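Local coordinates for protein Dye type peroxidase A (PDB 6GZW) that is a haem-containing dye-decolourising peroxidase that probably uses hydrogen peroxide to oxidise dyes and other reducing substrates, at residues K17-T23 and I199-E203; K119-G124 and R156-N160; N283-T289 and L340-L346. All blocks are in the same frame, centred on the assembly; numbering follows the deposited sequence.

Contact 1: residues K17-T23 and I199-E203; sequences KHQPGIT and IFVPE
The rings of His18 and Phe200 lie one over the other, face to face, with centroids 3.5 Å apart and planes only 10° from parallel. So small a separation leaves almost no lateral offset: Phe200 CZ and His18 CE1 each sit over the centre of the partner ring. The far face of the His18 ring carries Lys17 CG toward its rim, while Ile199 CG2 covers the far face of Phe200, 4.1 Å above the plane. At the edge of the Phe200 ring, near its plane, stand Ile22 CD1, 4.0 Å from Phe200 CE1, and the methyl Thr23 CG2. The imidazole is probably kept from turning by His18 ND1, hydrogen-bonded to Asn217 O. Lys17 runs out extended, with CG opposite its backbone N (chi1 179°), and its NZ forms a salt bridge 2.9 Å from Glu203 OE1, reached on the anti side. The loop before strand 29-37 is thus joined to a segment running from the last residue of helix 195-199 into the loop beyond, linking N- and C-terminal parts of the Dyp-type chain. Since the charge pair is exposed, solvent probably weakens it, and most of the hold probably comes from the stacked rings.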
loop_
_atom_site.group_PDB
_atom_site.type_symbol
_atom_site.label_atom_id
_atom_site.label_comp_id
_atom_site.label_asym_id
_atom_site.label_seq_id
_atom_site.Cartn_x
_atom_site.Cartn_y
_atom_site.Cartn_z
ATOM N N LYS A 17 3.856 -28.358 9.584
ATOM C CA LYS A 17 5.185 -28.844 9.227
ATOM C C LYS A 17 6.060 -27.708 8.650
ATOM O O LYS A 17 7.233 -27.587 8.998
ATOM C CB LYS A 17 5.047 -30.004 8.235
ATOM C CG LYS A 17 6.346 -30.611 7.746
ATOM C CD LYS A 17 6.014 -31.664 6.691
ATOM C CE LYS A 17 7.198 -32.537 6.328
ATOM N NZ LYS A 17 6.755 -33.642 5.413
ATOM N N HIS A 18 5.472 -26.891 7.779
ATOM C CA HIS A 18 6.139 -25.740 7.160
ATOM C C HIS A 18 5.558 -24.449 7.727
ATOM O O HIS A 18 4.392 -24.415 8.110
ATOM C CB HIS A 18 5.921 -25.759 5.641
ATOM C CG HIS A 18 6.305 -27.054 4.998
ATOM N ND1 HIS A 18 7.581 -27.573 5.090
ATOM C CD2 HIS A 18 5.579 -27.957 4.299
ATOM C CE1 HIS A 18 7.626 -28.730 4.448
ATOM N NE2 HIS A 18 6.425 -28.991 3.971
ATOM N N GLN A 19 6.380 -23.404 7.780
ATOM C CA GLN A 19 5.856 -22.066 8.116
ATOM C C GLN A 19 4.936 -21.582 7.016
ATOM O O GLN A 19 5.177 -21.893 5.829
ATOM C CB GLN A 19 6.984 -21.076 8.302
ATOM C CG GLN A 19 7.743 -21.195 9.619
ATOM C CD GLN A 19 8.661 -20.005 9.828
ATOM O OE1 GLN A 19 8.173 -18.881 10.073
ATOM N NE2 GLN A 19 9.961 -20.219 9.760
ATOM N N PRO A 20 3.897 -20.803 7.383
ATOM C CA PRO A 20 3.057 -20.117 6.396
ATOM C C PRO A 20 3.852 -19.036 5.628
ATOM O O PRO A 20 4.945 -18.642 6.034
ATOM C CB PRO A 20 1.970 -19.474 7.270
ATOM C CG PRO A 20 2.697 -19.134 8.505
ATOM C CD PRO A 20 3.640 -20.284 8.751
ATOM N N GLY A 21 3.338 -18.620 4.479
ATOM C CA GLY A 21 3.990 -17.602 3.659
ATOM C C GLY A 21 4.971 -18.103 2.606
ATOM O O GLY A 21 5.759 -17.317 2.086
ATOM N N ILE A 22 4.950 -19.412 2.329
ATOM C CA ILE A 22 5.809 -20.023 1.345
ATOM C C ILE A 22 4.942 -20.544 0.216
ATOM O O ILE A 22 5.114 -20.129 -0.946
ATOM C CB ILE A 22 6.696 -21.124 1.961
ATOM C CG1 ILE A 22 7.510 -20.557 3.129
ATOM C CG2 ILE A 22 7.660 -21.698 0.919
ATOM C CD1 ILE A 22 8.306 -21.590 3.901
ATOM N N THR A 23 4.032 -21.463 0.537
ATOM C CA THR A 23 3.062 -22.013 -0.437
ATOM C C THR A 23 1.712 -21.337 -0.385
ATOM O O THR A 23 0.883 -21.551 -1.249
ATOM C CB THR A 23 2.820 -23.535 -0.202
ATOM O OG1 THR A 23 2.361 -23.782 1.135
ATOM C CG2 THR A 23 4.075 -24.291 -0.473
ATOM N N ILE A 199 12.087 -27.306 -2.881
ATOM C CA ILE A 199 11.716 -26.165 -2.064
ATOM C C ILE A 199 12.053 -26.335 -0.575
ATOM O O ILE A 199 12.386 -25.349 0.064
ATOM C CB ILE A 199 10.219 -25.868 -2.274
ATOM C CG1 ILE A 199 9.891 -25.667 -3.775
ATOM C CG2 ILE A 199 9.755 -24.645 -1.468
ATOM C CD1 ILE A 199 10.821 -24.724 -4.496
ATOM N N PHE A 200 12.007 -27.556 -0.027
ATOM C CA PHE A 200 12.175 -27.736 1.425
ATOM C C PHE A 200 13.350 -28.619 1.807
ATOM O O PHE A 200 13.659 -29.616 1.125
ATOM C CB PHE A 200 10.910 -28.327 2.034
ATOM C CG PHE A 200 9.716 -27.410 1.979
ATOM C CD1 PHE A 200 9.682 -26.235 2.724
ATOM C CD2 PHE A 200 8.591 -27.745 1.227
ATOM C CE1 PHE A 200 8.569 -25.390 2.677
ATOM C CE2 PHE A 200 7.489 -26.910 1.172
ATOM C CZ PHE A 200 7.466 -25.735 1.910
ATOM N N VAL A 201 13.992 -28.247 2.910
ATOM C CA VAL A 201 15.026 -29.056 3.528
ATOM C C VAL A 201 14.299 -30.307 4.032
ATOM O O VAL A 201 13.201 -30.196 4.575
ATOM C CB VAL A 201 15.713 -28.302 4.700
ATOM C CG1 VAL A 201 16.721 -29.186 5.448
ATOM C CG2 VAL A 201 16.461 -27.074 4.206
ATOM N N PRO A 202 14.869 -31.514 3.806
ATOM C CA PRO A 202 14.169 -32.748 4.203
ATOM C C PRO A 202 13.978 -32.930 5.727
ATOM O O PRO A 202 14.652 -32.257 6.516
ATOM C CB PRO A 202 15.053 -33.879 3.628
ATOM C CG PRO A 202 16.311 -33.260 3.180
ATOM C CD PRO A 202 16.119 -31.775 3.073
ATOM N N GLU A 203 13.048 -33.814 6.110
ATOM C CA GLU A 203 12.794 -34.142 7.526
ATOM C C GLU A 203 14.043 -34.648 8.221
ATOM O O GLU A 203 14.239 -34.339 9.395
ATOM C CB GLU A 203 11.691 -35.196 7.683
ATOM C CG GLU A 203 10.285 -34.693 7.425
ATOM C CD GLU A 203 9.233 -35.779 7.567
ATOM O OE1 GLU A 203 8.264 -35.770 6.783
ATOM O OE2 GLU A 203 9.373 -36.642 8.457
#

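Contact 2: residues K119-G124 and R156-N160; sequences KNRSNG and RWQMN
Arg156 reaches across to the 119-124 loop and donates two hydrogen bonds to its backbone. Its NE lies 2.9 Å from Ser122 O, with 159° at the hydrogen, and its NH2 lies 3.0 Å from Lys119 O in a more bent bond, 143° at the hydrogen. Arg156 and Trp157 form a classic beta bulge opposite Ala34, on the strand that is outermost within this chain in the antiparallel sheet of this ferredoxin-like, Dyp-type fold; both side chains head for the loop. Farther along that strand, Gln158 and Asn160 hydrogen-bond to His307 of the second subunit. Arg156 is extended from CG to NE, and its NH1 keeps a salt bridge to Asp36. Lys119 O is gripped twice, by Arg156 NH2 and by Ser122 N from the opposite face of its plane. A leucine in place of Arg156 would probably leave Ser122 O without the NE donor, Lys119 O with Ser122 N alone of its two donors, and Asp36 without this charge partner.

The next bond is from Trp157 NE1 to Asn123 O, 2.9 Å long. Trp157 CG stands between the backbone N and carbonyl carbon (chi1 59°), laying the indole against the loop: Arg121 O rests 3.4 Å above one face, and Met159 CE covers the same face. Arg121 bends at chi3 to bring its guanidinium to the strand, Met159 CE over one face and Gln158 O at its edge, 3.0 Å from Arg121 NH2. A water accepts from Arg121 NH2 and Gln158 N. At Gly124 a CB would collide with the preceding carbonyl O and crowd Arg156; its bare CA packs 3.5 Å from Arg156 CD.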
loop_
_atom_site.group_PDB
_atom_site.type_symbol
_atom_site.label_atom_id
_atom_site.label_comp_id
_atom_site.label_asym_id
_atom_site.label_seq_id
_atom_site.Cartn_x
_atom_site.Cartn_y
_atom_site.Cartn_z
ATOM N N LYS A 119 23.708 -1.511 1.051
ATOM C CA LYS A 119 24.130 -2.346 2.189
ATOM C C LYS A 119 23.229 -2.163 3.429
ATOM O O LYS A 119 22.926 -3.135 4.133
ATOM C CB LYS A 119 25.598 -2.102 2.560
ATOM C CG LYS A 119 26.573 -2.591 1.505
ATOM C CD LYS A 119 28.001 -2.383 1.972
ATOM C CE LYS A 119 29.006 -2.677 0.878
ATOM N NZ LYS A 119 30.383 -2.401 1.366
ATOM N N ASN A 120 22.758 -0.944 3.644
ATOM C CA ASN A 120 21.932 -0.631 4.806
ATOM C C ASN A 120 20.508 -1.145 4.768
ATOM O O ASN A 120 19.874 -1.242 5.814
ATOM C CB ASN A 120 21.912 0.887 5.050
ATOM C CG ASN A 120 23.278 1.414 5.416
ATOM O OD1 ASN A 120 23.998 0.781 6.185
ATOM N ND2 ASN A 120 23.664 2.537 4.824
ATOM N N ARG A 121 20.009 -1.456 3.569
ATOM C CA ARG A 121 18.688 -2.024 3.371
ATOM C C ARG A 121 18.796 -3.463 2.879
ATOM O O ARG A 121 17.854 -4.003 2.296
ATOM C CB ARG A 121 17.902 -1.144 2.373
ATOM C CG ARG A 121 17.795 0.335 2.781
ATOM C CD ARG A 121 16.789 1.061 1.887
ATOM N NE ARG A 121 15.477 0.835 2.466
ATOM C CZ ARG A 121 14.298 0.858 1.842
ATOM N NH1 ARG A 121 14.174 1.126 0.541
ATOM N NH2 ARG A 121 13.214 0.642 2.574
ATOM N N SER A 122 19.942 -4.089 3.157
ATOM C CA SER A 122 20.207 -5.480 2.788
ATOM C C SER A 122 20.551 -6.293 4.037
ATOM O O SER A 122 20.980 -5.728 5.044
ATOM C CB SER A 122 21.359 -5.547 1.788
ATOM O OG SER A 122 20.985 -4.913 0.555
ATOM N N ASN A 123 20.348 -7.607 3.943
ATOM C CA ASN A 123 20.795 -8.569 4.982
ATOM C C ASN A 123 20.111 -8.297 6.311
ATOM O O ASN A 123 18.965 -7.866 6.319
ATOM C CB ASN A 123 22.332 -8.569 5.045
ATOM C CG ASN A 123 22.942 -8.694 3.670
ATOM O OD1 ASN A 123 23.681 -7.802 3.188
ATOM N ND2 ASN A 123 22.586 -9.765 2.997
ATOM N N GLY A 124 20.784 -8.572 7.431
ATOM C CA GLY A 124 20.164 -8.448 8.753
ATOM C C GLY A 124 20.253 -9.734 9.522
ATOM O O GLY A 124 20.340 -10.809 8.939
ATOM N N ARG A 156 16.310 -2.830 11.159
ATOM C CA ARG A 156 17.395 -2.538 10.234
ATOM C C ARG A 156 16.846 -1.923 8.938
ATOM O O ARG A 156 17.351 -0.927 8.447
ATOM C CB ARG A 156 18.173 -3.831 9.926
ATOM C CG ARG A 156 19.353 -3.628 8.997
ATOM C CD ARG A 156 20.034 -4.943 8.633
ATOM N NE ARG A 156 21.099 -4.653 7.684
ATOM C CZ ARG A 156 22.289 -4.156 7.989
ATOM N NH1 ARG A 156 22.641 -3.976 9.262
ATOM N NH2 ARG A 156 23.137 -3.858 7.018
ATOM N N TRP A 157 15.826 -2.558 8.389
ATOM C CA TRP A 157 15.161 -2.069 7.171
ATOM C C TRP A 157 13.742 -2.596 7.089
ATOM O O TRP A 157 13.387 -3.581 7.728
ATOM C CB TRP A 157 15.941 -2.373 5.879
ATOM C CG TRP A 157 16.247 -3.799 5.561
ATOM C CD1 TRP A 157 17.419 -4.426 5.760
ATOM C CD2 TRP A 157 15.378 -4.761 4.927
ATOM N NE1 TRP A 157 17.354 -5.729 5.307
ATOM C CE2 TRP A 157 16.109 -5.957 4.784
ATOM C CE3 TRP A 157 14.064 -4.730 4.470
ATOM C CZ2 TRP A 157 15.558 -7.106 4.225
ATOM C CZ3 TRP A 157 13.515 -5.863 3.915
ATOM C CH2 TRP A 157 14.267 -7.047 3.802
ATOM N N GLN A 158 12.910 -1.895 6.342
ATOM C CA GLN A 158 11.512 -2.306 6.208
ATOM C C GLN A 158 10.970 -1.798 4.897
ATOM O O GLN A 158 11.234 -0.618 4.513
ATOM C CB GLN A 158 10.680 -1.811 7.394
ATOM C CG GLN A 158 9.271 -2.423 7.480
ATOM C CD GLN A 158 8.231 -1.600 6.761
ATOM O OE1 GLN A 158 8.059 -0.444 7.078
ATOM N NE2 GLN A 158 7.494 -2.210 5.846
ATOM N N MET A 159 10.304 -2.706 4.173
ATOM C CA MET A 159 9.740 -2.427 2.827
ATOM C C MET A 159 8.255 -2.785 2.787
ATOM O O MET A 159 7.842 -3.836 3.287
ATOM C CB MET A 159 10.522 -3.205 1.746
ATOM C CG MET A 159 11.983 -2.816 1.702
ATOM S SD MET A 159 12.938 -3.803 0.544
ATOM C CE MET A 159 14.564 -3.370 1.144
ATOM N N ASN A 160 7.454 -1.961 2.108
ATOM C CA ASN A 160 6.057 -2.239 1.864
ATOM C C ASN A 160 5.845 -2.758 0.459
ATOM O O ASN A 160 6.482 -2.291 -0.473
ATOM C CB ASN A 160 5.221 -0.967 1.924
ATOM C CG ASN A 160 5.262 -0.286 3.275
ATOM O OD1 ASN A 160 5.432 -0.941 4.333
ATOM N ND2 ASN A 160 5.072 1.059 3.251
HETATM O O HOH W 1 14.225 0.623 5.263
#

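Contact 3: residues N283-T289 and L340-L346; sequences NAHARIT and LDRGDAL. With HEM (protoporphyrin IX containing Fe), chain C.
Asn283 opens the contact through its backbone: its O accepts from Ala345 N at 3.0 Å, nearly straight at 171°, while its CB rests against Gly343 O and its amide lies alongside Ala345 CB. Ala284 follows as the N-cap of helix 285-288. His285 then directs its ring, with CG opposite the backbone N (chi1 -176°), between the haem and Asp344. On one side NE2 binds the haem iron at 2.1 Å, the proximal ligand as in other Dyp-type peroxidases, with a water at the sixth site. On the other, ND1 donates to Asp344 OD2 at 2.6 Å, the oxygen lying within 3° of the ring plane and met on its syn side. Leu346 CD2 makes a CH-pi contact over one ring face and lies 3.5 Å from HEM C3B, so this methyl rests against both imidazole and porphyrin; Thr289 CG2 covers the opposite face. Ile288 packs CG1 on Leu340 CD2 and CD1 on Asp344 CA. Thr289 ends the segment, its OG1 hydrogen-bonded to His285 O, while its CG2 meets Leu340 CD2 at 3.5 Å; Leu340 CD1 touches HEM C3C.

Asp344 is itself held in an Asx turn, OD1 accepting from Leu346 N. Because the ND1 and NE2 bonds belong to one ring, this steadied carboxylate, with the two flanking methyls, probably sets the rotation of the imidazole about its bond to the iron.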
loop_
_atom_site.group_PDB
_atom_site.type_symbol
_atom_site.label_atom_id
_atom_site.label_comp_id
_atom_site.label_asym_id
_atom_site.label_seq_id
_atom_site.Cartn_x
_atom_site.Cartn_y
_atom_site.Cartn_z
ATOM N N ASN A 283 17.831 -15.064 -25.542
ATOM C CA ASN A 283 18.077 -14.389 -24.260
ATOM C C ASN A 283 16.773 -13.984 -23.575
ATOM O O ASN A 283 16.817 -13.138 -22.676
ATOM C CB ASN A 283 18.976 -13.161 -24.447
ATOM C CG ASN A 283 18.365 -12.098 -25.372
ATOM O OD1 ASN A 283 17.362 -12.333 -26.047
ATOM N ND2 ASN A 283 18.966 -10.903 -25.379
ATOM N N ALA A 284 15.635 -14.567 -23.970
ATOM C CA ALA A 284 14.346 -14.233 -23.340
ATOM C C ALA A 284 14.336 -14.724 -21.901
ATOM O O ALA A 284 14.699 -15.850 -21.620
ATOM C CB ALA A 284 13.191 -14.852 -24.095
ATOM N N HIS A 285 13.846 -13.892 -20.988
ATOM C CA HIS A 285 13.805 -14.229 -19.553
ATOM C C HIS A 285 13.116 -15.561 -19.243
ATOM O O HIS A 285 13.632 -16.379 -18.472
ATOM C CB HIS A 285 13.093 -13.086 -18.839
ATOM C CG HIS A 285 13.046 -13.241 -17.361
ATOM N ND1 HIS A 285 14.119 -12.946 -16.551
ATOM C CD2 HIS A 285 12.054 -13.673 -16.559
ATOM C CE1 HIS A 285 13.777 -13.178 -15.290
ATOM N NE2 HIS A 285 12.528 -13.624 -15.274
ATOM N N ALA A 286 11.955 -15.767 -19.836
ATOM C CA ALA A 286 11.179 -16.994 -19.600
ATOM C C ALA A 286 11.708 -18.224 -20.349
ATOM O O ALA A 286 11.183 -19.346 -20.151
ATOM C CB ALA A 286 9.686 -16.775 -19.862
ATOM N N ARG A 287 12.735 -18.042 -21.181
ATOM C CA ARG A 287 13.535 -19.181 -21.647
ATOM C C ARG A 287 14.653 -19.499 -20.657
ATOM O O ARG A 287 14.742 -20.598 -20.119
ATOM C CB ARG A 287 14.157 -18.892 -23.022
ATOM C CG ARG A 287 15.116 -19.977 -23.511
ATOM C CD ARG A 287 15.934 -19.484 -24.701
ATOM N NE ARG A 287 15.140 -19.470 -25.917
ATOM C CZ ARG A 287 14.988 -20.497 -26.749
ATOM N NH1 ARG A 287 15.536 -21.677 -26.509
ATOM N NH2 ARG A 287 14.212 -20.360 -27.823
ATOM N N ILE A 288 15.501 -18.510 -20.412
ATOM C CA ILE A 288 16.756 -18.761 -19.711
ATOM C C ILE A 288 16.637 -19.027 -18.194
ATOM O O ILE A 288 17.576 -19.533 -17.582
ATOM C CB ILE A 288 17.818 -17.702 -20.039
ATOM C CG1 ILE A 288 17.477 -16.352 -19.418
ATOM C CG2 ILE A 288 18.024 -17.610 -21.568
ATOM C CD1 ILE A 288 18.552 -15.312 -19.647
ATOM N N THR A 289 15.485 -18.708 -17.612
ATOM C CA THR A 289 15.240 -18.998 -16.191
ATOM C C THR A 289 14.676 -20.414 -15.906
ATOM O O THR A 289 14.608 -20.830 -14.745
ATOM C CB THR A 289 14.215 -17.993 -15.616
ATOM O OG1 THR A 289 13.067 -18.030 -16.459
ATOM C CG2 THR A 289 14.775 -16.603 -15.548
ATOM N N LEU A 340 21.331 -14.866 -15.482
ATOM C CA LEU A 340 20.602 -13.642 -15.869
ATOM C C LEU A 340 21.471 -12.390 -15.924
ATOM O O LEU A 340 21.221 -11.466 -16.737
ATOM C CB LEU A 340 19.435 -13.372 -14.914
ATOM C CG LEU A 340 18.403 -14.467 -14.679
ATOM C CD1 LEU A 340 17.248 -13.899 -13.886
ATOM C CD2 LEU A 340 17.933 -15.114 -15.971
ATOM N N ASP A 341 22.460 -12.356 -15.033
ATOM C CA ASP A 341 23.244 -11.157 -14.702
ATOM C C ASP A 341 23.519 -10.269 -15.926
ATOM O O ASP A 341 23.031 -9.125 -16.003
ATOM C CB ASP A 341 24.527 -11.597 -13.979
ATOM C CG ASP A 341 25.393 -10.444 -13.569
ATOM O OD1 ASP A 341 24.866 -9.498 -12.968
ATOM O OD2 ASP A 341 26.616 -10.483 -13.838
ATOM N N ARG A 342 24.245 -10.831 -16.899
ATOM C CA ARG A 342 24.459 -10.210 -18.221
ATOM C C ARG A 342 23.668 -10.864 -19.366
ATOM O O ARG A 342 23.426 -10.213 -20.403
ATOM C CB ARG A 342 25.963 -10.264 -18.579
ATOM C CG ARG A 342 26.871 -9.454 -17.653
ATOM C CD ARG A 342 28.256 -9.226 -18.259
ATOM N NE ARG A 342 29.141 -10.393 -18.187
ATOM C CZ ARG A 342 30.136 -10.588 -17.304
ATOM N NH1 ARG A 342 30.440 -9.703 -16.344
ATOM N NH2 ARG A 342 30.860 -11.719 -17.386
ATOM N N GLY A 343 23.321 -12.144 -19.223
ATOM C CA GLY A 343 22.649 -12.880 -20.284
ATOM C C GLY A 343 21.184 -12.572 -20.562
ATOM O O GLY A 343 20.702 -12.843 -21.653
ATOM N N ASP A 344 20.465 -12.001 -19.600
ATOM C CA ASP A 344 19.013 -11.862 -19.702
ATOM C C ASP A 344 18.662 -10.562 -20.424
ATOM O O ASP A 344 19.159 -9.498 -20.069
ATOM C CB ASP A 344 18.452 -11.837 -18.274
ATOM C CG ASP A 344 16.949 -11.887 -18.215
ATOM O OD1 ASP A 344 16.251 -11.895 -19.258
ATOM O OD2 ASP A 344 16.445 -11.940 -17.066
ATOM N N ALA A 345 17.805 -10.636 -21.440
ATOM C CA ALA A 345 17.270 -9.422 -22.067
ATOM C C ALA A 345 16.639 -8.484 -21.036
ATOM O O ALA A 345 16.713 -7.262 -21.195
ATOM C CB ALA A 345 16.265 -9.766 -23.141
ATOM N N LEU A 346 16.057 -9.046 -19.976
ATOM C CA LEU A 346 15.368 -8.210 -18.963
ATOM C C LEU A 346 16.326 -7.351 -18.144
ATOM O O LEU A 346 15.912 -6.329 -17.600
ATOM C CB LEU A 346 14.558 -9.094 -18.031
ATOM C CG LEU A 346 13.764 -8.427 -16.902
ATOM C CD1 LEU A 346 12.713 -7.527 -17.498
ATOM C CD2 LEU A 346 13.176 -9.455 -15.942
HETATM C CHA HEM C . 9.426 -16.284 -15.008
HETATM C CHB HEM C . 9.275 -11.450 -14.788
HETATM C CHC HEM C . 13.191 -11.524 -11.916
HETATM C CHD HEM C . 13.324 -16.328 -12.142
HETATM C C1A HEM C . 9.049 -14.979 -15.199
HETATM C C2A HEM C . 7.979 -14.564 -16.045
HETATM C C3A HEM C . 7.950 -13.209 -15.976
HETATM C C4A HEM C . 9.001 -12.785 -15.099
HETATM C CMA HEM C . 6.985 -12.269 -16.657
HETATM C CAA HEM C . 7.058 -15.448 -16.875
HETATM C CBA HEM C . 5.778 -15.933 -16.212
HETATM C CGA HEM C . 6.062 -16.912 -15.122
HETATM O O1A HEM C . 6.261 -18.136 -15.346
HETATM O O2A HEM C . 6.132 -16.505 -13.926
HETATM C C1B HEM C . 10.333 -11.049 -13.952
HETATM C C2B HEM C . 10.589 -9.699 -13.575
HETATM C C3B HEM C . 11.687 -9.680 -12.773
HETATM C C4B HEM C . 12.106 -11.109 -12.648
HETATM C CMB HEM C . 9.810 -8.504 -14.034
HETATM C CAB HEM C . 12.314 -8.554 -12.049
HETATM C CBB HEM C . 11.673 -7.458 -11.679
HETATM C C1C HEM C . 13.610 -12.826 -11.757
HETATM C C2C HEM C . 14.738 -13.225 -10.994
HETATM C C3C HEM C . 14.785 -14.606 -11.074
HETATM C C4C HEM C . 13.654 -15.029 -11.861
HETATM C CMC HEM C . 15.716 -12.349 -10.273
HETATM C CAC HEM C . 15.782 -15.558 -10.529
HETATM C CBC HEM C . 17.056 -15.305 -10.194
HETATM C C1D HEM C . 12.200 -16.658 -12.911
HETATM C C2D HEM C . 11.852 -18.075 -13.124
HETATM C C3D HEM C . 10.769 -18.076 -13.925
HETATM C C4D HEM C . 10.472 -16.638 -14.185
HETATM C CMD HEM C . 12.548 -19.296 -12.530
HETATM C CAD HEM C . 10.041 -19.310 -14.433
HETATM C CBD HEM C . 10.701 -19.900 -15.683
HETATM C CGD HEM C . 9.997 -21.151 -16.108
HETATM O O1D HEM C . 9.090 -21.110 -16.986
HETATM O O2D HEM C . 10.304 -22.230 -15.561
HETATM N NA HEM C . 9.733 -13.881 -14.701
HETATM N NB HEM C . 11.269 -11.832 -13.401
HETATM N NC HEM C . 13.006 -13.902 -12.319
HETATM N ND HEM C . 11.417 -15.835 -13.630
HETATM FE FE HEM C . 11.360 -13.902 -13.547
HETATM O O HOH W 2 10.247 -13.965 -11.908
#

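From the N terminus, the chain first passes through 17-23, ahead of strand 29-37, and contact 1 closes a long loop when 199-203 returns to it at the end of helix 195-199. Contact 2 is nested wholly inside that loop, tying the segment before strand 126-132 to strand 153-162, outermost within this chain. Contact 3 opens only after contact 1 has closed and is in series with both, joining helix 285-288 to the end of helix 333-343 at the haem. Contact 1 joins the N-terminal and C-terminal parts of the protein; contact 2 stays within the former and contact 3 within the latter. None touches another: nearest atoms are about 12 to 15 Å apart, centres 24 to 28 Å.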